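Local coordinates for protein L-lactate dehydrogenase (Trichomonas vaginalis, PDB 5A1T) that probably reduces pyruvate to L-lactate with NADH as an L-lactate dehydrogenase belonging to the malate dehydrogenase family, at residues S152-L157 against I249-A254; Q95-L100 against I128-N133. All coordinates share one frame; numbering follows the deposited sequence.

Interaction 1: residues S152-L157 against I249-A254. With NAI (1,4-dihydronicotinamide adenine dinucleotide), chain C; OXM (oxamic acid), chain D.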
ATOM      1  N   SER A 152       9.620  20.721   3.741  1.00 14.95           N
ATOM      2  CA  SER A 152      10.454  19.759   4.450  1.00 13.81           C
ATOM      3  C   SER A 152      10.773  18.588   3.523  1.00 12.95           C
ATOM      4  O   SER A 152      10.068  18.368   2.539  1.00 12.24           O
ATOM      5  CB  SER A 152       9.760  19.265   5.721  1.00 13.56           C
ATOM      6  OG  SER A 152       8.581  18.546   5.411  1.00 13.59           O
ATOM      7  N   SER A 153      11.839  17.852   3.831  1.00 13.14           N
ATOM      8  CA  SER A 153      12.233  16.688   3.036  1.00 13.01           C
ATOM      9  C   SER A 153      12.228  15.425   3.890  1.00 12.87           C
ATOM     10  O   SER A 153      12.342  15.492   5.114  1.00 12.20           O
ATOM     11  CB  SER A 153      13.615  16.900   2.412  1.00 13.86           C
ATOM     12  OG  SER A 153      14.623  16.973   3.403  1.00 14.45           O
ATOM     13  N   LEU A 154      12.107  14.274   3.235  1.00 13.60           N
ATOM     14  CA  LEU A 154      11.906  13.009   3.933  1.00 13.59           C
ATOM     15  C   LEU A 154      13.218  12.336   4.324  1.00 13.33           C
ATOM     16  O   LEU A 154      14.041  12.013   3.470  1.00 12.97           O
ATOM     17  CB  LEU A 154      11.082  12.056   3.065  1.00 13.39           C
ATOM     18  CG  LEU A 154      10.623  10.762   3.742  1.00 13.37           C
ATOM     19  CD1 LEU A 154       9.648  11.057   4.873  1.00 13.08           C
ATOM     20  CD2 LEU A 154       9.996   9.815   2.726  1.00 13.67           C
ATOM     21  N   SER A 155      13.395  12.125   5.626  1.00 13.50           N
ATOM     22  CA  SER A 155      14.550  11.406   6.154  1.00 13.02           C
ATOM     23  C   SER A 155      14.113  10.290   7.099  1.00 12.20           C
ATOM     24  O   SER A 155      14.946   9.567   7.641  1.00 12.23           O
ATOM     25  CB  SER A 155      15.495  12.364   6.885  1.00 12.94           C
ATOM     26  OG  SER A 155      16.194  13.188   5.972  1.00 13.01           O
ATOM     27  N   MET A 156      12.805  10.155   7.295  1.00 11.94           N
ATOM     28  CA  MET A 156      12.277   9.193   8.253  1.00 12.71           C
ATOM     29  C   MET A 156      12.464   7.741   7.817  1.00 13.59           C
ATOM     30  O   MET A 156      12.377   6.829   8.640  1.00 13.85           O
ATOM     31  CB  MET A 156      10.794   9.466   8.504  1.00 12.42           C
ATOM     32  CG  MET A 156      10.539  10.435   9.644  1.00 12.61           C
ATOM     33  SD  MET A 156      11.188   9.835  11.217  1.00 12.79           S
ATOM     34  CE  MET A 156      10.192   8.365  11.467  1.00 12.74           C
ATOM     35  N   LEU A 157      12.714   7.517   6.531  1.00 14.42           N
ATOM     36  CA  LEU A 157      13.023   6.172   6.065  1.00 15.51           C
ATOM     37  C   LEU A 157      14.360   5.739   6.657  1.00 15.42           C
ATOM     38  O   LEU A 157      14.537   4.583   7.042  1.00 15.31           O
ATOM     39  CB  LEU A 157      13.062   6.109   4.537  1.00 15.98           C
ATOM     40  CG  LEU A 157      13.420   4.751   3.927  1.00 16.32           C
ATOM     41  CD1 LEU A 157      12.433   3.680   4.357  1.00 16.58           C
ATOM     42  CD2 LEU A 157      13.478   4.843   2.409  1.00 16.65           C
ATOM     43  N   ILE A 249       3.991   9.188   4.841  1.00 14.08           N
ATOM     44  CA  ILE A 249       2.682   9.353   5.461  1.00 14.20           C
ATOM     45  C   ILE A 249       2.867   9.598   6.952  1.00 14.15           C
ATOM     46  O   ILE A 249       2.169  10.419   7.548  1.00 14.12           O
ATOM     47  CB  ILE A 249       1.778   8.122   5.222  1.00 13.87           C
ATOM     48  CG1 ILE A 249       1.418   8.025   3.737  1.00 14.02           C
ATOM     49  CG2 ILE A 249       0.500   8.203   6.060  1.00 13.59           C
ATOM     50  CD1 ILE A 249       0.719   6.740   3.344  1.00 14.31           C
ATOM     51  N   GLN A 250       3.819   8.888   7.546  1.00 14.28           N
ATOM     52  CA  GLN A 250       4.150   9.074   8.953  1.00 14.46           C
ATOM     53  C   GLN A 250       4.657  10.491   9.187  1.00 13.95           C
ATOM     54  O   GLN A 250       4.240  11.164  10.131  1.00 14.17           O
ATOM     55  CB  GLN A 250       5.199   8.053   9.396  1.00 14.22           C
ATOM     56  CG  GLN A 250       5.608   8.177  10.852  1.00 14.06           C
ATOM     57  CD  GLN A 250       6.599   7.109  11.265  1.00 14.33           C
ATOM     58  OE1 GLN A 250       7.113   6.364  10.429  1.00 14.40           O
ATOM     59  NE2 GLN A 250       6.872   7.025  12.561  1.00 15.01           N
ATOM     60  N   HIS A 251       5.561  10.927   8.314  1.00 13.47           N
ATOM     61  CA  HIS A 251       6.127  12.272   8.360  1.00 13.82           C
ATOM     62  C   HIS A 251       5.036  13.335   8.283  1.00 14.08           C
ATOM     63  O   HIS A 251       4.962  14.227   9.127  1.00 14.65           O
ATOM     64  CB  HIS A 251       7.125  12.452   7.209  1.00 14.76           C
ATOM     65  CG  HIS A 251       7.752  13.812   7.144  1.00 15.90           C
ATOM     66  ND1 HIS A 251       9.100  14.016   7.348  1.00 16.24           N
ATOM     67  CD2 HIS A 251       7.222  15.030   6.878  1.00 16.57           C
ATOM     68  CE1 HIS A 251       9.372  15.304   7.221  1.00 16.88           C
ATOM     69  NE2 HIS A 251       8.250  15.940   6.937  1.00 17.07           N
ATOM     70  N   MET A 252       4.192  13.235   7.262  1.00 14.14           N
ATOM     71  CA  MET A 252       3.156  14.231   7.016  1.00 14.35           C
ATOM     72  C   MET A 252       2.141  14.273   8.156  1.00 14.59           C
ATOM     73  O   MET A 252       1.752  15.350   8.608  1.00 15.03           O
ATOM     74  CB  MET A 252       2.446  13.938   5.692  1.00 14.21           C
ATOM     75  CG  MET A 252       1.416  14.986   5.295  1.00 14.48           C
ATOM     76  SD  MET A 252       2.148  16.602   4.982  1.00 14.54           S
ATOM     77  CE  MET A 252       2.955  16.313   3.408  1.00 14.87           C
ATOM     78  N   LYS A 253       1.719  13.100   8.614  1.00 14.68           N
ATOM     79  CA  LYS A 253       0.736  13.003   9.689  1.00 15.70           C
ATOM     80  C   LYS A 253       1.240  13.703  10.949  1.00 15.71           C
ATOM     81  O   LYS A 253       0.490  14.418  11.615  1.00 15.66           O
ATOM     82  CB  LYS A 253       0.415  11.535   9.988  1.00 16.75           C
ATOM     83  CG  LYS A 253      -0.730  11.333  10.964  1.00 18.46           C
ATOM     84  CD  LYS A 253      -1.049   9.857  11.145  1.00 19.78           C
ATOM     85  CE  LYS A 253      -2.276   9.662  12.020  1.00 21.28           C
ATOM     86  NZ  LYS A 253      -2.581   8.222  12.239  1.00 22.14           N
ATOM     87  N   ALA A 254       2.515  13.501  11.266  1.00 15.33           N
ATOM     88  CA  ALA A 254       3.128  14.157  12.413  1.00 14.79           C
ATOM     89  C   ALA A 254       3.200  15.662  12.181  1.00 14.69           C
ATOM     90  O   ALA A 254       3.020  16.453  13.104  1.00 13.99           O
ATOM     91  CB  ALA A 254       4.520  13.595  12.672  1.00 13.80           C
TER
HETATM   92  PA  NAI C 345       9.279   6.419 -10.677  1.00 15.98           P
HETATM   93  O1A NAI C 345      10.246   6.667 -11.810  1.00 15.63           O
HETATM   94  O2A NAI C 345       8.429   5.172 -10.668  1.00 16.41           O
HETATM   95  O5B NAI C 345       8.279   7.679 -10.576  1.00 16.58           O
HETATM   96  C5B NAI C 345       8.688   9.016 -10.853  1.00 16.60           C
HETATM   97  C4B NAI C 345       7.512   9.739 -11.498  1.00 16.59           C
HETATM   98  O4B NAI C 345       7.750  11.146 -11.632  1.00 16.62           O
HETATM   99  C3B NAI C 345       7.233   9.204 -12.898  1.00 16.63           C
HETATM  100  O3B NAI C 345       5.903   8.676 -12.950  1.00 16.37           O
HETATM  101  C2B NAI C 345       7.399  10.396 -13.822  1.00 16.75           C
HETATM  102  O2B NAI C 345       6.453  10.405 -14.896  1.00 17.30           O
HETATM  103  C1B NAI C 345       7.183  11.565 -12.877  1.00 17.10           C
HETATM  104  N9A NAI C 345       7.745  12.846 -13.376  1.00 18.71           N
HETATM  105  C8A NAI C 345       8.912  13.043 -14.021  1.00 19.06           C
HETATM  106  N7A NAI C 345       9.070  14.359 -14.329  1.00 19.55           N
HETATM  107  C5A NAI C 345       7.986  15.018 -13.881  1.00 19.21           C
HETATM  108  C6A NAI C 345       7.500  16.416 -13.870  1.00 19.00           C
HETATM  109  N6A NAI C 345       8.227  17.417 -14.418  1.00 18.73           N
HETATM  110  N1A NAI C 345       6.304  16.664 -13.293  1.00 19.20           N
HETATM  111  C2A NAI C 345       5.556  15.694 -12.738  1.00 19.30           C
HETATM  112  N3A NAI C 345       5.940  14.406 -12.717  1.00 19.01           N
HETATM  113  C4A NAI C 345       7.114  14.013 -13.263  1.00 19.00           C
HETATM  114  O3  NAI C 345      10.095   6.487  -9.291  1.00 15.11           O
HETATM  115  PN  NAI C 345       9.731   6.115  -7.769  1.00 14.60           P
HETATM  116  O1N NAI C 345      10.287   4.742  -7.472  1.00 13.62           O
HETATM  117  O2N NAI C 345       8.261   6.395  -7.548  1.00 13.69           O
HETATM  118  O5D NAI C 345      10.607   7.195  -6.960  1.00 15.20           O
HETATM  119  C5D NAI C 345      10.514   8.575  -7.310  1.00 15.89           C
HETATM  120  C4D NAI C 345      11.559   9.379  -6.552  1.00 16.18           C
HETATM  121  O4D NAI C 345      11.546   9.028  -5.165  1.00 16.98           O
HETATM  122  C3D NAI C 345      12.968   9.106  -7.060  1.00 16.19           C
HETATM  123  O3D NAI C 345      13.625  10.349  -7.321  1.00 16.14           O
HETATM  124  C2D NAI C 345      13.661   8.370  -5.932  1.00 16.90           C
HETATM  125  O2D NAI C 345      15.059   8.663  -5.852  1.00 17.47           O
HETATM  126  C1D NAI C 345      12.894   8.873  -4.714  1.00 16.82           C
HETATM  127  N1N NAI C 345      12.960   8.018  -3.515  1.00 16.20           N
HETATM  128  C2N NAI C 345      13.034   8.639  -2.332  1.00 15.77           C
HETATM  129  C3N NAI C 345      13.095   7.953  -1.127  1.00 15.35           C
HETATM  130  C7N NAI C 345      13.185   8.629   0.223  1.00 15.09           C
HETATM  131  O7N NAI C 345      13.333   8.060   1.290  1.00 14.64           O
HETATM  132  N7N NAI C 345      13.088   9.963   0.309  1.00 14.71           N
HETATM  133  C4N NAI C 345      13.071   6.451  -1.134  1.00 15.23           C
HETATM  134  C5N NAI C 345      12.992   5.883  -2.465  1.00 15.09           C
HETATM  135  C6N NAI C 345      12.926   6.684  -3.593  1.00 15.53           C
HETATM  136  C1  OXM D 346      16.362   6.051  -1.428  1.00 15.74           C
HETATM  137  N1  OXM D 346      16.312   5.557  -2.755  1.00 14.98           N
HETATM  138  O1  OXM D 346      16.481   7.244  -1.225  1.00 16.06           O
HETATM  139  C2  OXM D 346      16.262   5.095  -0.259  1.00 16.59           C
HETATM  140  O2  OXM D 346      15.773   3.946  -0.427  1.00 16.73           O
HETATM  141  O3  OXM D 346      16.661   5.451   0.879  1.00 17.02           O
HETATM  142  O   HOH W   1      11.506  12.940   7.518  1.00  9.69           O

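Interaction 2: residues Q95-L100 against I128-N133. With NAI (1,4-dihydronicotinamide adenine dinucleotide), chain C; OXM (oxamic acid), chain D.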
ATOM      1  N   GLN A  95      24.217   4.821 -10.207  1.00 22.95           N
ATOM      2  CA  GLN A  95      24.157   6.211  -9.764  1.00 22.55           C
ATOM      3  C   GLN A  95      23.771   6.332  -8.296  1.00 21.37           C
ATOM      4  O   GLN A  95      23.211   5.405  -7.711  1.00 21.61           O
ATOM      5  CB  GLN A  95      23.160   6.999 -10.612  1.00 23.24           C
ATOM      6  CG  GLN A  95      23.615   7.253 -12.032  1.00 23.87           C
ATOM      7  CD  GLN A  95      22.705   8.225 -12.755  1.00 24.77           C
ATOM      8  OE1 GLN A  95      21.484   8.188 -12.593  1.00 25.52           O
ATOM      9  NE2 GLN A  95      23.295   9.109 -13.548  1.00 24.67           N
ATOM     10  N   VAL A  96      24.084   7.486  -7.712  1.00 20.50           N
ATOM     11  CA  VAL A  96      23.612   7.841  -6.379  1.00 19.60           C
ATOM     12  C   VAL A  96      22.560   8.935  -6.508  1.00 17.78           C
ATOM     13  O   VAL A  96      22.328   9.448  -7.600  1.00 17.16           O
ATOM     14  CB  VAL A  96      24.761   8.319  -5.463  1.00 20.22           C
ATOM     15  CG1 VAL A  96      25.769   7.203  -5.258  1.00 20.78           C
ATOM     16  CG2 VAL A  96      25.436   9.558  -6.037  1.00 20.42           C
ATOM     17  N   ARG A  97      21.930   9.289  -5.394  1.00 17.37           N
ATOM     18  CA  ARG A  97      20.843  10.263  -5.395  1.00 16.72           C
ATOM     19  C   ARG A  97      21.252  11.603  -6.010  1.00 17.23           C
ATOM     20  O   ARG A  97      20.459  12.249  -6.691  1.00 17.31           O
ATOM     21  CB  ARG A  97      20.339  10.489  -3.970  1.00 15.57           C
ATOM     22  CG  ARG A  97      19.810   9.237  -3.279  1.00 14.53           C
ATOM     23  CD  ARG A  97      19.358   9.559  -1.865  1.00 14.29           C
ATOM     24  NE  ARG A  97      18.959   8.375  -1.107  1.00 14.33           N
ATOM     25  CZ  ARG A  97      19.790   7.615  -0.398  1.00 14.54           C
ATOM     26  NH1 ARG A  97      21.086   7.895  -0.346  1.00 14.62           N
ATOM     27  NH2 ARG A  97      19.323   6.564   0.263  1.00 14.73           N
ATOM     28  N   ALA A  98      22.492  12.015  -5.768  1.00 17.48           N
ATOM     29  CA  ALA A  98      22.973  13.314  -6.228  1.00 17.81           C
ATOM     30  C   ALA A  98      23.123  13.374  -7.749  1.00 18.01           C
ATOM     31  O   ALA A  98      23.228  14.457  -8.323  1.00 18.49           O
ATOM     32  CB  ALA A  98      24.296  13.646  -5.560  1.00 17.64           C
ATOM     33  N   ASP A  99      23.135  12.214  -8.401  1.00 17.86           N
ATOM     34  CA  ASP A  99      23.275  12.159  -9.854  1.00 17.46           C
ATOM     35  C   ASP A  99      22.000  12.602 -10.569  1.00 17.25           C
ATOM     36  O   ASP A  99      22.004  12.801 -11.784  1.00 16.92           O
ATOM     37  CB  ASP A  99      23.650  10.742 -10.306  1.00 17.69           C
ATOM     38  CG  ASP A  99      25.056  10.345  -9.891  1.00 18.28           C
ATOM     39  OD1 ASP A  99      25.963  11.203  -9.944  1.00 18.27           O
ATOM     40  OD2 ASP A  99      25.255   9.171  -9.511  1.00 18.35           O
ATOM     41  N   LEU A 100      20.912  12.753  -9.817  1.00 17.80           N
ATOM     42  CA  LEU A 100      19.634  13.159 -10.394  1.00 18.55           C
ATOM     43  C   LEU A 100      19.478  14.677 -10.459  1.00 18.82           C
ATOM     44  O   LEU A 100      18.469  15.177 -10.956  1.00 19.41           O
ATOM     45  CB  LEU A 100      18.476  12.561  -9.589  1.00 18.77           C
ATOM     46  CG  LEU A 100      18.121  11.101  -9.876  1.00 19.16           C
ATOM     47  CD1 LEU A 100      17.119  10.601  -8.855  1.00 18.81           C
ATOM     48  CD2 LEU A 100      17.565  10.936 -11.284  1.00 19.59           C
ATOM     49  N   ILE A 128       9.995  14.222  -1.567  1.00 15.27           N
ATOM     50  CA  ILE A 128      10.429  12.834  -1.547  1.00 14.73           C
ATOM     51  C   ILE A 128      11.419  12.581  -2.676  1.00 14.59           C
ATOM     52  O   ILE A 128      12.449  11.949  -2.465  1.00 14.28           O
ATOM     53  CB  ILE A 128       9.226  11.872  -1.662  1.00 14.83           C
ATOM     54  CG1 ILE A 128       8.259  12.114  -0.497  1.00 14.99           C
ATOM     55  CG2 ILE A 128       9.695  10.418  -1.673  1.00 14.71           C
ATOM     56  CD1 ILE A 128       6.959  11.345  -0.574  1.00 15.00           C
ATOM     57  N   GLY A 129      11.113  13.091  -3.867  1.00 14.45           N
ATOM     58  CA  GLY A 129      11.966  12.887  -5.028  1.00 14.78           C
ATOM     59  C   GLY A 129      13.411  13.285  -4.794  1.00 15.37           C
ATOM     60  O   GLY A 129      13.688  14.379  -4.302  1.00 15.26           O
ATOM     61  N   ASN A 130      14.333  12.393  -5.149  1.00 15.87           N
ATOM     62  CA  ASN A 130      15.752  12.613  -4.893  1.00 15.74           C
ATOM     63  C   ASN A 130      16.427  13.487  -5.949  1.00 15.60           C
ATOM     64  O   ASN A 130      16.047  13.450  -7.120  1.00 14.67           O
ATOM     65  CB  ASN A 130      16.492  11.279  -4.812  1.00 15.46           C
ATOM     66  CG  ASN A 130      16.116  10.472  -3.586  1.00 15.51           C
ATOM     67  OD1 ASN A 130      15.743   9.303  -3.688  1.00 15.90           O
ATOM     68  ND2 ASN A 130      16.219  11.091  -2.418  1.00 15.04           N
ATOM     69  N   PRO A 131      17.435  14.281  -5.541  1.00 15.71           N
ATOM     70  CA  PRO A 131      17.905  14.476  -4.162  1.00 16.11           C
ATOM     71  C   PRO A 131      16.939  15.357  -3.375  1.00 15.75           C
ATOM     72  O   PRO A 131      16.812  16.538  -3.688  1.00 16.19           O
ATOM     73  CB  PRO A 131      19.260  15.160  -4.350  1.00 15.90           C
ATOM     74  CG  PRO A 131      19.128  15.891  -5.629  1.00 15.54           C
ATOM     75  CD  PRO A 131      18.245  15.051  -6.503  1.00 15.53           C
ATOM     76  N   ASP A 132      16.270  14.796  -2.371  1.00 15.89           N
ATOM     77  CA  ASP A 132      15.108  15.458  -1.784  1.00 16.64           C
ATOM     78  C   ASP A 132      15.475  16.644  -0.900  1.00 16.34           C
ATOM     79  O   ASP A 132      14.761  17.647  -0.893  1.00 16.14           O
ATOM     80  CB  ASP A 132      14.263  14.450  -0.997  1.00 17.02           C
ATOM     81  CG  ASP A 132      15.002  13.847   0.179  1.00 17.21           C
ATOM     82  OD1 ASP A 132      16.248  13.887   0.196  1.00 16.91           O
ATOM     83  OD2 ASP A 132      14.322  13.319   1.083  1.00 17.16           O
ATOM     84  N   ASN A 133      16.576  16.544  -0.161  1.00 16.58           N
ATOM     85  CA  ASN A 133      17.056  17.686   0.610  1.00 16.67           C
ATOM     86  C   ASN A 133      17.314  18.866  -0.316  1.00 16.53           C
ATOM     87  O   ASN A 133      16.893  19.988  -0.042  1.00 16.63           O
ATOM     88  CB  ASN A 133      18.330  17.340   1.383  1.00 17.10           C
ATOM     89  CG  ASN A 133      18.077  16.398   2.539  1.00 16.97           C
ATOM     90  OD1 ASN A 133      17.744  15.229   2.343  1.00 16.73           O
ATOM     91  ND2 ASN A 133      18.249  16.899   3.756  1.00 17.41           N
TER
HETATM   92  PA  NAI C 345       9.279   6.419 -10.677  1.00 15.98           P
HETATM   93  O1A NAI C 345      10.246   6.667 -11.810  1.00 15.63           O
HETATM   94  O2A NAI C 345       8.429   5.172 -10.668  1.00 16.41           O
HETATM   95  O5B NAI C 345       8.279   7.679 -10.576  1.00 16.58           O
HETATM   96  C5B NAI C 345       8.688   9.016 -10.853  1.00 16.60           C
HETATM   97  C4B NAI C 345       7.512   9.739 -11.498  1.00 16.59           C
HETATM   98  O4B NAI C 345       7.750  11.146 -11.632  1.00 16.62           O
HETATM   99  C3B NAI C 345       7.233   9.204 -12.898  1.00 16.63           C
HETATM  100  O3B NAI C 345       5.903   8.676 -12.950  1.00 16.37           O
HETATM  101  C2B NAI C 345       7.399  10.396 -13.822  1.00 16.75           C
HETATM  102  O2B NAI C 345       6.453  10.405 -14.896  1.00 17.30           O
HETATM  103  C1B NAI C 345       7.183  11.565 -12.877  1.00 17.10           C
HETATM  104  N9A NAI C 345       7.745  12.846 -13.376  1.00 18.71           N
HETATM  105  C8A NAI C 345       8.912  13.043 -14.021  1.00 19.06           C
HETATM  106  N7A NAI C 345       9.070  14.359 -14.329  1.00 19.55           N
HETATM  107  C5A NAI C 345       7.986  15.018 -13.881  1.00 19.21           C
HETATM  108  C6A NAI C 345       7.500  16.416 -13.870  1.00 19.00           C
HETATM  109  N6A NAI C 345       8.227  17.417 -14.418  1.00 18.73           N
HETATM  110  N1A NAI C 345       6.304  16.664 -13.293  1.00 19.20           N
HETATM  111  C2A NAI C 345       5.556  15.694 -12.738  1.00 19.30           C
HETATM  112  N3A NAI C 345       5.940  14.406 -12.717  1.00 19.01           N
HETATM  113  C4A NAI C 345       7.114  14.013 -13.263  1.00 19.00           C
HETATM  114  O3  NAI C 345      10.095   6.487  -9.291  1.00 15.11           O
HETATM  115  PN  NAI C 345       9.731   6.115  -7.769  1.00 14.60           P
HETATM  116  O1N NAI C 345      10.287   4.742  -7.472  1.00 13.62           O
HETATM  117  O2N NAI C 345       8.261   6.395  -7.548  1.00 13.69           O
HETATM  118  O5D NAI C 345      10.607   7.195  -6.960  1.00 15.20           O
HETATM  119  C5D NAI C 345      10.514   8.575  -7.310  1.00 15.89           C
HETATM  120  C4D NAI C 345      11.559   9.379  -6.552  1.00 16.18           C
HETATM  121  O4D NAI C 345      11.546   9.028  -5.165  1.00 16.98           O
HETATM  122  C3D NAI C 345      12.968   9.106  -7.060  1.00 16.19           C
HETATM  123  O3D NAI C 345      13.625  10.349  -7.321  1.00 16.14           O
HETATM  124  C2D NAI C 345      13.661   8.370  -5.932  1.00 16.90           C
HETATM  125  O2D NAI C 345      15.059   8.663  -5.852  1.00 17.47           O
HETATM  126  C1D NAI C 345      12.894   8.873  -4.714  1.00 16.82           C
HETATM  127  N1N NAI C 345      12.960   8.018  -3.515  1.00 16.20           N
HETATM  128  C2N NAI C 345      13.034   8.639  -2.332  1.00 15.77           C
HETATM  129  C3N NAI C 345      13.095   7.953  -1.127  1.00 15.35           C
HETATM  130  C7N NAI C 345      13.185   8.629   0.223  1.00 15.09           C
HETATM  131  O7N NAI C 345      13.333   8.060   1.290  1.00 14.64           O
HETATM  132  N7N NAI C 345      13.088   9.963   0.309  1.00 14.71           N
HETATM  133  C4N NAI C 345      13.071   6.451  -1.134  1.00 15.23           C
HETATM  134  C5N NAI C 345      12.992   5.883  -2.465  1.00 15.09           C
HETATM  135  C6N NAI C 345      12.926   6.684  -3.593  1.00 15.53           C
HETATM  136  C1  OXM D 346      16.362   6.051  -1.428  1.00 15.74           C
HETATM  137  N1  OXM D 346      16.312   5.557  -2.755  1.00 14.98           N
HETATM  138  O1  OXM D 346      16.481   7.244  -1.225  1.00 16.06           O
HETATM  139  C2  OXM D 346      16.262   5.095  -0.259  1.00 16.59           C
HETATM  140  O2  OXM D 346      15.773   3.946  -0.427  1.00 16.73           O
HETATM  141  O3  OXM D 346      16.661   5.451   0.879  1.00 17.02           O

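Interaction 1: residues S152-L157 against I249-A254
The imidazole of His-251 is held at two points of its rim, with Ser-152 OG at the edge by NE2 and a water in the ring plane at ND1, while Leu-154 CD1, Met-156 CG and the carbonyl O of Ser-153 approach obliquely. Ser-152 belongs to strand 151-154, the last parallel strand of the Rossmann-type sheet, and His-251 projects from helix 242-257 of the C-terminal half; the N-to-C directions of the strand 152-154 and helix 249-254 segments lie 150° apart. Ser-152 OG and His-251 NE2 form a hydrogen bond of 3.0 Å, the proton of which may come from either side. At the other nitrogen, the water stands 2.6 Å from His-251 ND1 and accepts the backbone N-H of Ser-155 at 2.8 Å, so it bridges helix and chain just ahead of helix 156-170. Both ring nitrogens are thus occupied, which should fix the rotation of the imidazole. The leucine and histidine side chains lie alongside each other, pointing opposite ways, and Leu-154 reaches in with CD1, 3.7 Å from His-251 CB. Further along, Met-156 bends at chi2 (-60°) and chi3 (-64°), curling its methyl group onto the end of Gln-250. The two side chains cross at about a right angle, and Met-156 CE stays almost equally far from CD, OE1 and NE2 of the amide, 3.7 Å from Gln-250 NE2. The amide oxygen accepts hydrogen bonds from Lys-246 and Asn-160. Leu-154 also lines the coenzyme site: its CD2 lies 3.9 Å from N7N of the nicotinamide carboxamide.

Interaction 2: residues Q95-L100 against I128-N133
Arg-97 lays its aliphatic arm against the side chain of Asn-130, with Arg-97 CB 4.0 Å from Asn-130 CB and the guanidinium and amide planes 75° apart. This is the buried, close-fitting part of a contact between the loop that precedes helix 101-118 and the turn leading into helix 132-141, both in the NAD-binding Rossmann domain. Pro-131, which follows a cis peptide bond, puts its CD 3.6 Å from the carbonyl O of Arg-97 and 4.0 Å from Leu-100 CB. Leu-100 in turn packs CD1 on the carbonyl O of Asn-130 at 3.5 Å; that oxygen also accepts a bond from Asn-104. The other side of the loop is looser and partly exposed: Ala-98 and Asp-99 start their side chains away from 128-133, and Asp-99 OD2 instead ties up its own loop by accepting the N-H of Val-96 at 2.7 Å. On the ligand side, Asn-130 N donates to the nicotinamide ribose at O3D. The extended chain of Arg-97 (chi2 179°) carries its guanidinium to oxamate, where Arg-97 NE donates to O1, in plane at the edge, at 2.7 Å and nearly straight (165°), and Arg-97 NH2 donates to the carboxylate O3 at 3.0 Å. Arg-161 and His-186 also bond oxamate; NE probably polarises the substrate carbonyl that O1 stands for, as in related dehydrogenases.

In the fold
Starting from the N terminus, the chain builds the first Rossmann strands and then reaches the loop at 95-100. Interaction 2 closes a loop through helix 101-118 and strand 124-127, bringing 128-133 back against it. Helix 132-141 leads on to strand 151-154, where interaction 1 opens; its much longer loop takes in the four-stranded antiparallel sheet and helix 214-236 before helix 242-257 returns. The two contacts therefore follow in series, neither nested nor crossing. Their centres are about 16 Å apart, yet they meet where Asp-132 and Asn-133 touch Ser-153 and Leu-154. Interaction 2 joins parts of the NAD-binding half, interaction 1 seats the C-terminal half on it, and both border NADH and oxamate.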